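Local coordinates for probable transcriptional regulator, LysR family protein (Rhodococcus sp., PDB 2QL3) that probably acts as a DNA-binding transcription factor of the LysR type, of which this chain is the C-terminal, substrate-binding-type regulatory domain, at residues V3-P17 against R33-L46. Residues are numbered along the deposited sequence; the frame is centred on the assembly and turned at random.
Sequences VAGPIAVGCYPALGP and RASVEFREDTQNRL. With PO4 (phosphate ion), chain O; PO4 (phosphate ion), chain Q.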
ATOM      1  N   VAL A   3     -21.106 -17.311 -19.544  1.00 41.93           N
ATOM      2  CA  VAL A   3     -20.938 -17.504 -18.058  1.00 41.48           C
ATOM      3  C   VAL A   3     -21.413 -16.303 -17.259  1.00 39.58           C
ATOM      4  O   VAL A   3     -21.250 -15.153 -17.667  1.00 39.95           O
ATOM      5  CB  VAL A   3     -19.509 -17.893 -17.647  1.00 42.05           C
ATOM      6  CG1 VAL A   3     -18.723 -16.698 -17.104  1.00 44.06           C
ATOM      7  CG2 VAL A   3     -19.576 -18.949 -16.558  1.00 43.32           C
ATOM      8  N   ALA A   4     -22.044 -16.593 -16.141  1.00 37.48           N
ATOM      9  CA  ALA A   4     -22.678 -15.571 -15.336  1.00 36.97           C
ATOM     10  C   ALA A   4     -22.677 -15.977 -13.851  1.00 35.88           C
ATOM     11  O   ALA A   4     -22.541 -17.152 -13.537  1.00 38.36           O
ATOM     12  CB  ALA A   4     -24.107 -15.324 -15.852  1.00 36.10           C
ATOM     13  N   GLY A   5     -22.791 -15.022 -12.938  1.00 34.35           N
ATOM     14  CA  GLY A   5     -22.831 -15.362 -11.529  1.00 32.11           C
ATOM     15  C   GLY A   5     -21.571 -14.917 -10.778  1.00 31.38           C
ATOM     16  O   GLY A   5     -20.594 -14.443 -11.400  1.00 29.62           O
ATOM     17  N   PRO A   6     -21.590 -15.069  -9.443  1.00 30.52           N
ATOM     18  CA  PRO A   6     -20.526 -14.510  -8.545  1.00 30.62           C
ATOM     19  C   PRO A   6     -19.286 -15.352  -8.568  1.00 28.95           C
ATOM     20  O   PRO A   6     -19.395 -16.570  -8.609  1.00 29.01           O
ATOM     21  CB  PRO A   6     -21.168 -14.599  -7.164  1.00 29.57           C
ATOM     22  CG  PRO A   6     -22.133 -15.798  -7.280  1.00 29.78           C
ATOM     23  CD  PRO A   6     -22.644 -15.753  -8.682  1.00 31.24           C
ATOM     24  N   ILE A   7     -18.102 -14.719  -8.498  1.00 28.87           N
ATOM     25  CA  ILE A   7     -16.840 -15.441  -8.198  1.00 26.24           C
ATOM     26  C   ILE A   7     -16.122 -14.651  -7.131  1.00 23.30           C
ATOM     27  O   ILE A   7     -16.080 -13.435  -7.209  1.00 22.93           O
ATOM     28  CB  ILE A   7     -15.899 -15.695  -9.454  1.00 26.21           C
ATOM     29  CG1 ILE A   7     -14.613 -16.383  -9.030  1.00 25.37           C
ATOM     30  CG2 ILE A   7     -15.568 -14.381 -10.249  1.00 27.63           C
ATOM     31  CD1 ILE A   7     -13.540 -16.499 -10.127  1.00 28.44           C
ATOM     32  N   ALA A   8     -15.599 -15.330  -6.133  1.00 22.27           N
ATOM     33  CA  ALA A   8     -14.730 -14.694  -5.108  1.00 24.07           C
ATOM     34  C   ALA A   8     -13.240 -14.920  -5.408  1.00 23.67           C
ATOM     35  O   ALA A   8     -12.759 -16.051  -5.467  1.00 22.86           O
ATOM     36  CB  ALA A   8     -15.090 -15.116  -3.673  1.00 24.76           C
ATOM     37  N   VAL A   9     -12.571 -13.810  -5.668  1.00 23.70           N
ATOM     38  CA  VAL A   9     -11.136 -13.770  -6.001  1.00 23.05           C
ATOM     39  C   VAL A   9     -10.321 -13.112  -4.879  1.00 23.13           C
ATOM     40  O   VAL A   9     -10.550 -11.947  -4.476  1.00 22.77           O
ATOM     41  CB  VAL A   9     -10.865 -13.002  -7.314  1.00 22.50           C
ATOM     42  CG1 VAL A   9      -9.338 -13.068  -7.670  1.00 21.45           C
ATOM     43  CG2 VAL A   9     -11.733 -13.529  -8.481  1.00 23.89           C
ATOM     44  N   GLY A  10      -9.387 -13.858  -4.333  1.00 22.91           N
ATOM     45  CA  GLY A  10      -8.549 -13.260  -3.299  1.00 23.45           C
ATOM     46  C   GLY A  10      -7.174 -12.993  -3.847  1.00 24.49           C
ATOM     47  O   GLY A  10      -6.789 -13.555  -4.916  1.00 24.95           O
ATOM     48  N   CYS A  11      -6.411 -12.160  -3.143  1.00 25.08           N
ATOM     49  CA  CYS A  11      -4.988 -11.992  -3.457  1.00 25.96           C
ATOM     50  C   CYS A  11      -4.209 -11.399  -2.294  1.00 26.18           C
ATOM     51  O   CYS A  11      -4.832 -10.878  -1.361  1.00 27.23           O
ATOM     52  CB  CYS A  11      -4.806 -11.166  -4.727  1.00 26.30           C
ATOM     53  SG  CYS A  11      -5.033  -9.435  -4.527  1.00 27.16           S
ATOM     54  N   TYR A  12      -2.870 -11.481  -2.348  1.00 26.36           N
ATOM     55  CA  TYR A  12      -2.010 -10.809  -1.357  1.00 26.69           C
ATOM     56  C   TYR A  12      -1.970  -9.310  -1.705  1.00 27.91           C
ATOM     57  O   TYR A  12      -1.989  -8.957  -2.869  1.00 25.25           O
ATOM     58  CB  TYR A  12      -0.565 -11.342  -1.373  1.00 25.54           C
ATOM     59  CG  TYR A  12      -0.403 -12.797  -1.002  1.00 24.43           C
ATOM     60  CD1 TYR A  12      -1.347 -13.452  -0.184  1.00 26.50           C
ATOM     61  CD2 TYR A  12       0.713 -13.515  -1.445  1.00 23.97           C
ATOM     62  CE1 TYR A  12      -1.200 -14.820   0.136  1.00 25.04           C
ATOM     63  CE2 TYR A  12       0.871 -14.850  -1.143  1.00 24.90           C
ATOM     64  CZ  TYR A  12      -0.072 -15.484  -0.335  1.00 23.23           C
ATOM     65  OH  TYR A  12       0.078 -16.809  -0.067  1.00 22.71           O
ATOM     66  N   PRO A  13      -1.961  -8.422  -0.677  1.00 28.87           N
ATOM     67  CA  PRO A  13      -2.083  -6.978  -0.970  1.00 29.79           C
ATOM     68  C   PRO A  13      -1.132  -6.366  -2.012  1.00 29.51           C
ATOM     69  O   PRO A  13      -1.582  -5.547  -2.790  1.00 31.22           O
ATOM     70  CB  PRO A  13      -1.957  -6.304   0.432  1.00 29.79           C
ATOM     71  CG  PRO A  13      -2.476  -7.412   1.392  1.00 31.40           C
ATOM     72  CD  PRO A  13      -1.896  -8.694   0.770  1.00 29.24           C
ATOM     73  N   ALA A  14       0.136  -6.784  -2.044  1.00 29.45           N
ATOM     74  CA  ALA A  14       1.122  -6.329  -3.020  1.00 28.46           C
ATOM     75  C   ALA A  14       0.796  -6.719  -4.464  1.00 28.35           C
ATOM     76  O   ALA A  14       1.355  -6.174  -5.413  1.00 28.18           O
ATOM     77  CB  ALA A  14       2.487  -6.874  -2.630  1.00 28.53           C
ATOM     78  N   LEU A  15      -0.098  -7.671  -4.624  1.00 26.82           N
ATOM     79  CA  LEU A  15      -0.543  -8.115  -5.930  1.00 26.89           C
ATOM     80  C   LEU A  15      -1.789  -7.322  -6.359  1.00 25.73           C
ATOM     81  O   LEU A  15      -2.119  -7.287  -7.550  1.00 25.08           O
ATOM     82  CB  LEU A  15      -0.882  -9.604  -5.837  1.00 27.30           C
ATOM     83  CG  LEU A  15       0.137 -10.639  -6.338  1.00 28.77           C
ATOM     84  CD1 LEU A  15       1.491 -10.168  -6.506  1.00 29.13           C
ATOM     85  CD2 LEU A  15       0.088 -11.969  -5.576  1.00 26.13           C
ATOM     86  N   GLY A  16      -2.498  -6.737  -5.385  1.00 24.47           N
ATOM     87  CA  GLY A  16      -3.688  -5.949  -5.670  1.00 23.17           C
ATOM     88  C   GLY A  16      -3.555  -4.843  -6.705  1.00 24.15           C
ATOM     89  O   GLY A  16      -4.396  -4.748  -7.574  1.00 23.82           O
ATOM     90  N   PRO A  17      -2.521  -3.952  -6.611  1.00 25.00           N
ATOM     91  CA  PRO A  17      -2.370  -2.857  -7.647  1.00 26.11           C
ATOM     92  C   PRO A  17      -1.553  -3.188  -8.908  1.00 26.89           C
ATOM     93  O   PRO A  17      -1.546  -2.434  -9.858  1.00 25.51           O
ATOM     94  CB  PRO A  17      -1.661  -1.738  -6.888  1.00 26.01           C
ATOM     95  CG  PRO A  17      -1.074  -2.379  -5.650  1.00 23.49           C
ATOM     96  CD  PRO A  17      -1.543  -3.807  -5.510  1.00 25.10           C
ATOM     97  N   ARG A  33     -21.875 -10.517 -17.168  1.00 38.39           N
ATOM     98  CA  ARG A  33     -22.850 -11.088 -16.264  1.00 39.23           C
ATOM     99  C   ARG A  33     -22.188 -11.911 -15.147  1.00 39.70           C
ATOM    100  O   ARG A  33     -22.881 -12.532 -14.345  1.00 40.05           O
ATOM    101  CB  ARG A  33     -23.818 -11.957 -17.063  1.00 39.66           C
ATOM    102  CG  ARG A  33     -25.032 -11.210 -17.621  1.00 41.34           C
ATOM    103  CD  ARG A  33     -25.770 -11.932 -18.764  1.00 42.15           C
ATOM    104  NE  ARG A  33     -25.063 -11.798 -20.034  1.00 48.12           N
ATOM    105  CZ  ARG A  33     -24.486 -12.810 -20.698  1.00 52.54           C
ATOM    106  NH1 ARG A  33     -23.850 -12.551 -21.847  1.00 51.95           N
ATOM    107  NH2 ARG A  33     -24.542 -14.074 -20.229  1.00 50.17           N
ATOM    108  N   ALA A  34     -20.848 -11.949 -15.106  1.00 38.58           N
ATOM    109  CA  ALA A  34     -20.148 -12.473 -13.943  1.00 38.32           C
ATOM    110  C   ALA A  34     -19.990 -11.334 -12.969  1.00 37.97           C
ATOM    111  O   ALA A  34     -19.847 -10.184 -13.400  1.00 40.05           O
ATOM    112  CB  ALA A  34     -18.756 -13.002 -14.333  1.00 37.28           C
ATOM    113  N   SER A  35     -19.988 -11.606 -11.668  1.00 36.81           N
ATOM    114  CA  SER A  35     -19.588 -10.547 -10.735  1.00 35.40           C
ATOM    115  C   SER A  35     -18.437 -10.981  -9.819  1.00 34.47           C
ATOM    116  O   SER A  35     -18.485 -12.076  -9.232  1.00 34.41           O
ATOM    117  CB  SER A  35     -20.784 -10.013  -9.934  1.00 35.88           C
ATOM    118  OG  SER A  35     -21.367 -10.985  -9.099  1.00 36.54           O
ATOM    119  N   VAL A  36     -17.400 -10.147  -9.703  1.00 32.52           N
ATOM    120  CA  VAL A  36     -16.281 -10.510  -8.824  1.00 30.03           C
ATOM    121  C   VAL A  36     -16.329  -9.982  -7.416  1.00 29.65           C
ATOM    122  O   VAL A  36     -16.559  -8.785  -7.181  1.00 28.10           O
ATOM    123  CB  VAL A  36     -14.879 -10.411  -9.489  1.00 31.11           C
ATOM    124  CG1 VAL A  36     -14.901  -9.699 -10.791  1.00 31.60           C
ATOM    125  CG2 VAL A  36     -13.752 -10.036  -8.488  1.00 27.65           C
ATOM    126  N   GLU A  37     -16.149 -10.893  -6.464  1.00 28.49           N
ATOM    127  CA  GLU A  37     -16.014 -10.458  -5.074  1.00 30.47           C
ATOM    128  C   GLU A  37     -14.527 -10.446  -4.769  1.00 29.49           C
ATOM    129  O   GLU A  37     -13.901 -11.500  -4.658  1.00 28.50           O
ATOM    130  CB  GLU A  37     -16.820 -11.366  -4.121  1.00 30.77           C
ATOM    131  CG  GLU A  37     -18.377 -11.170  -4.276  1.00 36.99           C
ATOM    132  CD  GLU A  37     -19.177 -12.416  -4.793  1.00 45.20           C
ATOM    133  OE1 GLU A  37     -19.182 -13.476  -4.108  1.00 44.11           O
ATOM    134  OE2 GLU A  37     -19.825 -12.308  -5.884  1.00 47.33           O
ATOM    135  N   PHE A  38     -13.966  -9.254  -4.688  1.00 29.34           N
ATOM    136  CA  PHE A  38     -12.533  -9.115  -4.566  1.00 29.54           C
ATOM    137  C   PHE A  38     -12.157  -8.913  -3.105  1.00 29.05           C
ATOM    138  O   PHE A  38     -12.718  -8.035  -2.444  1.00 28.35           O
ATOM    139  CB  PHE A  38     -12.068  -7.930  -5.408  1.00 28.08           C
ATOM    140  CG  PHE A  38     -10.642  -7.576  -5.207  1.00 29.69           C
ATOM    141  CD1 PHE A  38     -10.283  -6.431  -4.451  1.00 29.38           C
ATOM    142  CD2 PHE A  38      -9.634  -8.385  -5.724  1.00 26.19           C
ATOM    143  CE1 PHE A  38      -8.923  -6.095  -4.269  1.00 27.97           C
ATOM    144  CE2 PHE A  38      -8.269  -8.040  -5.536  1.00 30.29           C
ATOM    145  CZ  PHE A  38      -7.924  -6.902  -4.801  1.00 23.61           C
ATOM    146  N   ARG A  39     -11.208  -9.705  -2.614  1.00 30.43           N
ATOM    147  CA  ARG A  39     -10.674  -9.552  -1.246  1.00 31.66           C
ATOM    148  C   ARG A  39      -9.166  -9.639  -1.275  1.00 31.83           C
ATOM    149  O   ARG A  39      -8.628 -10.586  -1.760  1.00 32.71           O
ATOM    150  CB  ARG A  39     -11.163 -10.638  -0.261  1.00 33.16           C
ATOM    151  CG  ARG A  39     -12.550 -11.164  -0.486  1.00 37.85           C
ATOM    152  CD  ARG A  39     -13.397 -11.190   0.787  1.00 48.12           C
ATOM    153  NE  ARG A  39     -14.773 -11.513   0.420  1.00 52.13           N
ATOM    154  CZ  ARG A  39     -15.683 -10.629  -0.017  1.00 55.22           C
ATOM    155  NH1 ARG A  39     -15.385  -9.319  -0.117  1.00 56.59           N
ATOM    156  NH2 ARG A  39     -16.900 -11.061  -0.365  1.00 53.28           N
ATOM    157  N   GLU A  40      -8.491  -8.646  -0.733  1.00 30.65           N
ATOM    158  CA  GLU A  40      -7.068  -8.718  -0.465  1.00 31.54           C
ATOM    159  C   GLU A  40      -6.893  -9.238   0.939  1.00 30.82           C
ATOM    160  O   GLU A  40      -7.575  -8.785   1.845  1.00 30.53           O
ATOM    161  CB  GLU A  40      -6.455  -7.315  -0.499  1.00 30.92           C
ATOM    162  CG  GLU A  40      -6.022  -6.897  -1.844  1.00 32.24           C
ATOM    163  CD  GLU A  40      -5.691  -5.416  -1.943  1.00 32.82           C
ATOM    164  OE1 GLU A  40      -6.397  -4.603  -1.291  1.00 32.68           O
ATOM    165  OE2 GLU A  40      -4.737  -5.071  -2.669  1.00 32.39           O
ATOM    166  N   ASP A  41      -5.998 -10.186   1.139  1.00 31.47           N
ATOM    167  CA  ASP A  41      -5.736 -10.608   2.540  1.00 30.87           C
ATOM    168  C   ASP A  41      -4.362 -11.095   2.743  1.00 30.63           C
ATOM    169  O   ASP A  41      -3.686 -11.392   1.769  1.00 30.60           O
ATOM    170  CB  ASP A  41      -6.750 -11.609   3.098  1.00 29.75           C
ATOM    171  CG  ASP A  41      -7.281 -11.151   4.434  1.00 32.88           C
ATOM    172  OD1 ASP A  41      -6.465 -10.687   5.312  1.00 34.22           O
ATOM    173  OD2 ASP A  41      -8.502 -11.257   4.610  1.00 33.68           O
ATOM    174  N   THR A  42      -3.937 -11.107   4.014  1.00 29.28           N
ATOM    175  CA  THR A  42      -2.597 -11.492   4.392  1.00 28.67           C
ATOM    176  C   THR A  42      -2.476 -13.003   4.222  1.00 28.29           C
ATOM    177  O   THR A  42      -3.453 -13.689   3.914  1.00 27.36           O
ATOM    178  CB  THR A  42      -2.373 -11.185   5.882  1.00 28.77           C
ATOM    179  OG1 THR A  42      -3.337 -11.907   6.631  1.00 30.37           O
ATOM    180  CG2 THR A  42      -2.540  -9.698   6.173  1.00 30.55           C
ATOM    181  N   GLN A  43      -1.294 -13.527   4.466  1.00 27.12           N
ATOM    182  CA  GLN A  43      -1.008 -14.883   4.046  1.00 27.31           C
ATOM    183  C   GLN A  43      -1.910 -15.974   4.651  1.00 26.79           C
ATOM    184  O   GLN A  43      -2.546 -16.701   3.912  1.00 27.61           O
ATOM    185  CB  GLN A  43       0.452 -15.169   4.301  1.00 27.10           C
ATOM    186  CG  GLN A  43       0.842 -16.607   4.163  1.00 27.55           C
ATOM    187  CD  GLN A  43       2.299 -16.832   4.522  1.00 31.72           C
ATOM    188  OE1 GLN A  43       3.076 -17.221   3.662  1.00 30.30           O
ATOM    189  NE2 GLN A  43       2.668 -16.623   5.809  1.00 26.39           N
ATOM    190  N   ASN A  44      -1.942 -16.118   5.978  1.00 26.73           N
ATOM    191  CA  ASN A  44      -2.842 -17.133   6.588  1.00 26.47           C
ATOM    192  C   ASN A  44      -4.329 -16.893   6.358  1.00 25.20           C
ATOM    193  O   ASN A  44      -5.099 -17.843   6.219  1.00 24.23           O
ATOM    194  CB  ASN A  44      -2.584 -17.322   8.080  1.00 25.08           C
ATOM    195  CG  ASN A  44      -1.107 -17.651   8.382  1.00 27.81           C
ATOM    196  OD1 ASN A  44      -0.339 -17.919   7.470  1.00 26.54           O
ATOM    197  ND2 ASN A  44      -0.736 -17.678   9.650  1.00 24.17           N
ATOM    198  N   ARG A  45      -4.732 -15.639   6.365  1.00 24.88           N
ATOM    199  CA  ARG A  45      -6.127 -15.321   6.286  1.00 24.36           C
ATOM    200  C   ARG A  45      -6.613 -15.711   4.919  1.00 23.51           C
ATOM    201  O   ARG A  45      -7.682 -16.335   4.812  1.00 23.95           O
ATOM    202  CB  ARG A  45      -6.416 -13.841   6.657  1.00 25.22           C
ATOM    203  CG  ARG A  45      -6.151 -13.512   8.137  1.00 22.84           C
ATOM    204  CD  ARG A  45      -6.311 -11.978   8.458  1.00 26.52           C
ATOM    205  NE  ARG A  45      -7.504 -11.408   7.813  1.00 34.44           N
ATOM    206  CZ  ARG A  45      -8.627 -11.046   8.445  1.00 35.88           C
ATOM    207  NH1 ARG A  45      -9.661 -10.605   7.749  1.00 36.54           N
ATOM    208  NH2 ARG A  45      -8.727 -11.151   9.764  1.00 34.14           N
ATOM    209  N   LEU A  46      -5.827 -15.457   3.871  1.00 24.59           N
ATOM    210  CA  LEU A  46      -6.254 -15.857   2.469  1.00 24.57           C
ATOM    211  C   LEU A  46      -6.344 -17.394   2.374  1.00 24.49           C
ATOM    212  O   LEU A  46      -7.292 -17.959   1.825  1.00 24.99           O
ATOM    213  CB  LEU A  46      -5.277 -15.328   1.401  1.00 26.24           C
ATOM    214  CG  LEU A  46      -5.921 -14.940   0.027  1.00 29.14           C
ATOM    215  CD1 LEU A  46      -6.753 -13.697   0.278  1.00 31.13           C
ATOM    216  CD2 LEU A  46      -4.930 -14.641  -1.043  1.00 24.90           C
TER
HETATM  217  P   PO4 O1626      -1.401 -13.662   8.682  1.00 41.42           P
HETATM  218  O1  PO4 O1626      -0.493 -14.510   7.835  1.00 27.51           O
HETATM  219  O2  PO4 O1626      -2.758 -13.474   7.978  1.00 38.40           O
HETATM  220  O3  PO4 O1626      -1.776 -14.266   9.988  1.00 34.56           O
HETATM  221  O4  PO4 O1626      -0.745 -12.277   8.873  1.00 42.91           O
HETATM  222  P   PO4 Q1664     -12.853 -10.780   9.939  1.00 92.57           P
HETATM  223  O1  PO4 Q1664     -12.564 -12.015   9.102  1.00 92.55           O
HETATM  224  O2  PO4 Q1664     -14.337 -10.732  10.285  1.00 92.48           O
HETATM  225  O3  PO4 Q1664     -12.037 -10.844  11.220  1.00 91.89           O
HETATM  226  O4  PO4 Q1664     -12.469  -9.531   9.161  1.00 91.25           O
HETATM  227  O   HOH W   1     -21.253 -12.838 -18.845  1.00 32.60           O
HETATM  228  O   HOH W   2      -1.705 -17.946   1.412  1.00 24.35           O
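Strands 5-11 and 34-40 are the parallel pair of a beta-alpha-beta unit, with helix 20-30 as the crossover, in the periplasmic-binding-protein-like fold of LysR regulatory domains. Eight backbone hydrogen bonds join them in an unbroken ladder from G5 N to R33 O through D41 N to C11 O; the E37 N to I7 O bond is nearly straight (175°). G5 adopts positive phi (111°), a conformation in which a CB would press on the preceding carbonyl.

The face carrying I7, V9, C11, A34, V36 and F38 is mostly apolar; helix 20-30 packs on A34, V36, F38 and C11, and helix 196-205 on I7. I7 CG2 lies alongside V36 CB at 4.1 Å. With V9 CG1 anti to the backbone N (chi1 -176°), CG2 is left beside that N and meets V36 CG2 at 4.0 Å. C11 SG approaches the F38 ring obliquely, 3.7 Å from F38 CE2, and also touches E40 CG at 3.8 Å. On the opposite face, G10 lacks a side chain where L46 of helix 43-51 packs; L46 CD2 comes 3.5 Å from C11 C and also touches the Y12 ring at CD1. A water bridges Y12 OH and Q43 O.

E40 extends its carboxylate past P13; G16, with no side chain, lets E40 OE2 come within 3.3 Å of G16 CA. The carboxylate hydrogen-bonds T135 and T140 of the second subunit, where F38 also meets F144. The backbone thus fixes the strand register, whereas the F38 and E40 side chains carry this sheet edge into the dimer interface.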